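Local coordinates for protein HIAXHD3 (Humicola insolens, PDB 3ZXK) that acts as a family 43 exo-arabinofuranosidase that targets side chains, probably of arabinoxylan, and was engineered at its active site to show endo-xylanase activity as well, at residues Q175-Q180 against S223-Y228. Numbering follows the deposited sequence.
Sequences QVRVQQ and SPFGPY
Arg177 lays its guanidinium flat on the ring of Phe225, a cation-pi stack that joins two neighbouring blades of the five-bladed beta-propeller found in family 43 glycoside hydrolases. Arg177 and Gln179 belong to the outermost strand, 175-183, of one four-stranded blade; Phe225 sits in the type I turn Ser223-Gly226 that precedes strand 228-232 of the next. The two planes are 22° apart, and Arg177 CZ lies 3.9 Å from the centroid of the Phe225 ring, displaced toward its rim. Arg177 NH1 makes the closest approach, 3.4 Å from Phe225 CE2. Extended from CG to NE, with CG anti to the backbone N (chi1 174°), the arginine carries its flat end across to the ring. Gln179, two residues on and directed to the same side, brings CB obliquely to the ring, 3.6 Å from Phe225 CD1, while its bent chain places OE1 at the guanidinium edge, in plane. Phe225 also touches Val165 and Gln167 of the adjacent strand 163-168, so it packs against two strands of this blade. No hydrogen bond crosses between 175-180 and 223-228; the contact, at the protein surface, is mainly one of side chains. The turn is secured locally: Gly226 N bonds to Ser223 O at 2.9 Å, and Tyr228 OH donates to Pro224 O. In an ST turn, Phe225 N donates to Ser223 OG at 3.0 Å, with an N-H...O angle of 157°.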
loop_
_atom_site.group_PDB
_atom_site.type_symbol
_atom_site.label_atom_id
_atom_site.label_comp_id
_atom_site.label_asym_id
_atom_site.label_seq_id
_atom_site.Cartn_x
_atom_site.Cartn_y
_atom_site.Cartn_z
ATOM N N GLN A 175 8.544 -25.870 -5.467
ATOM C CA GLN A 175 9.655 -25.991 -4.536
ATOM C C GLN A 175 10.466 -27.252 -4.844
ATOM O O GLN A 175 9.891 -28.344 -4.969
ATOM C CB GLN A 175 9.083 -26.073 -3.145
ATOM C CG GLN A 175 10.091 -26.221 -2.039
ATOM C CD GLN A 175 9.409 -26.247 -0.691
ATOM O OE1 GLN A 175 8.926 -25.225 -0.200
ATOM N NE2 GLN A 175 9.330 -27.429 -0.107
ATOM N N VAL A 176 11.794 -27.125 -4.914
ATOM C CA VAL A 176 12.670 -28.278 -5.189
ATOM C C VAL A 176 13.297 -28.793 -3.881
ATOM O O VAL A 176 13.454 -30.003 -3.664
ATOM C CB VAL A 176 13.754 -27.943 -6.264
ATOM C CG1 VAL A 176 15.000 -28.831 -6.149
ATOM C CG2 VAL A 176 13.147 -28.023 -7.661
ATOM N N ARG A 177 13.658 -27.860 -3.008
ATOM C CA ARG A 177 14.379 -28.186 -1.783
ATOM C C ARG A 177 14.169 -27.073 -0.753
ATOM O O ARG A 177 14.013 -25.921 -1.151
ATOM C CB ARG A 177 15.874 -28.298 -2.110
ATOM C CG ARG A 177 16.743 -28.502 -0.904
ATOM C CD ARG A 177 18.205 -28.665 -1.264
ATOM N NE ARG A 177 19.015 -28.485 -0.063
ATOM C CZ ARG A 177 20.342 -28.390 -0.043
ATOM N NH1 ARG A 177 21.043 -28.462 -1.169
ATOM N NH2 ARG A 177 20.967 -28.226 1.115
ATOM N N VAL A 178 14.133 -27.413 0.547
ATOM C CA VAL A 178 14.193 -26.387 1.613
ATOM C C VAL A 178 15.292 -26.720 2.616
ATOM O O VAL A 178 15.429 -27.873 3.041
ATOM C CB VAL A 178 12.858 -26.190 2.382
ATOM C CG1 VAL A 178 12.989 -25.066 3.425
ATOM C CG2 VAL A 178 11.737 -25.835 1.435
ATOM N N GLN A 179 16.102 -25.716 2.960
ATOM C CA GLN A 179 16.957 -25.830 4.148
ATOM C C GLN A 179 16.278 -25.080 5.293
ATOM O O GLN A 179 16.071 -23.863 5.220
ATOM C CB GLN A 179 18.380 -25.290 3.906
ATOM C CG GLN A 179 19.290 -25.434 5.119
ATOM C CD GLN A 179 19.712 -26.872 5.358
ATOM O OE1 GLN A 179 19.796 -27.676 4.413
ATOM N NE2 GLN A 179 19.980 -27.212 6.618
ATOM N N GLN A 180 15.939 -25.800 6.352
ATOM C CA GLN A 180 15.295 -25.175 7.496
ATOM C C GLN A 180 16.334 -24.601 8.449
ATOM O O GLN A 180 17.448 -25.147 8.586
ATOM C CB GLN A 180 14.402 -26.175 8.228
ATOM C CG GLN A 180 13.447 -26.876 7.278
ATOM C CD GLN A 180 12.103 -27.178 7.896
ATOM O OE1 GLN A 180 12.009 -27.495 9.083
ATOM N NE2 GLN A 180 11.044 -27.079 7.085
ATOM N N SER A 223 27.349 -20.708 0.369
ATOM C CA SER A 223 26.131 -21.335 -0.185
ATOM C C SER A 223 24.890 -20.499 0.127
ATOM O O SER A 223 24.796 -19.937 1.217
ATOM C CB SER A 223 25.892 -22.707 0.456
ATOM O OG SER A 223 24.645 -23.260 0.063
ATOM N N PRO A 224 23.901 -20.481 -0.786
ATOM C CA PRO A 224 22.636 -19.822 -0.468
ATOM C C PRO A 224 21.920 -20.444 0.728
ATOM O O PRO A 224 21.133 -19.773 1.376
ATOM C CB PRO A 224 21.788 -20.023 -1.742
ATOM C CG PRO A 224 22.474 -21.110 -2.513
ATOM C CD PRO A 224 23.934 -21.000 -2.162
ATOM N N PHE A 225 22.223 -21.707 1.035
ATOM C CA PHE A 225 21.605 -22.386 2.152
ATOM C C PHE A 225 22.317 -22.093 3.470
ATOM O O PHE A 225 21.862 -22.531 4.532
ATOM C CB PHE A 225 21.544 -23.899 1.881
ATOM C CG PHE A 225 20.717 -24.252 0.674
ATOM C CD1 PHE A 225 19.352 -23.982 0.657
ATOM C CD2 PHE A 225 21.302 -24.819 -0.462
ATOM C CE1 PHE A 225 18.582 -24.279 -0.460
ATOM C CE2 PHE A 225 20.531 -25.143 -1.567
ATOM C CZ PHE A 225 19.174 -24.861 -1.571
ATOM N N GLY A 226 23.414 -21.330 3.416
ATOM C CA GLY A 226 24.087 -20.910 4.640
ATOM C C GLY A 226 24.852 -22.041 5.307
ATOM O O GLY A 226 25.469 -22.854 4.625
ATOM N N PRO A 227 24.832 -22.113 6.652
ATOM C CA PRO A 227 24.147 -21.240 7.616
ATOM C C PRO A 227 24.608 -19.790 7.549
ATOM O O PRO A 227 25.628 -19.480 6.904
ATOM C CB PRO A 227 24.508 -21.847 8.978
ATOM C CG PRO A 227 25.685 -22.723 8.726
ATOM C CD PRO A 227 25.584 -23.195 7.321
ATOM N N TYR A 228 23.854 -18.917 8.206
ATOM C CA TYR A 228 24.137 -17.494 8.163
ATOM C C TYR A 228 24.550 -16.979 9.510
ATOM O O TYR A 228 24.038 -17.437 10.533
ATOM C CB TYR A 228 22.897 -16.741 7.723
ATOM C CG TYR A 228 22.585 -16.897 6.245
ATOM C CD1 TYR A 228 21.977 -18.052 5.742
ATOM C CD2 TYR A 228 22.878 -15.872 5.357
ATOM C CE1 TYR A 228 21.687 -18.174 4.380
ATOM C CE2 TYR A 228 22.599 -15.981 3.994
ATOM C CZ TYR A 228 22.017 -17.137 3.505
ATOM O OH TYR A 228 21.723 -17.239 2.156
#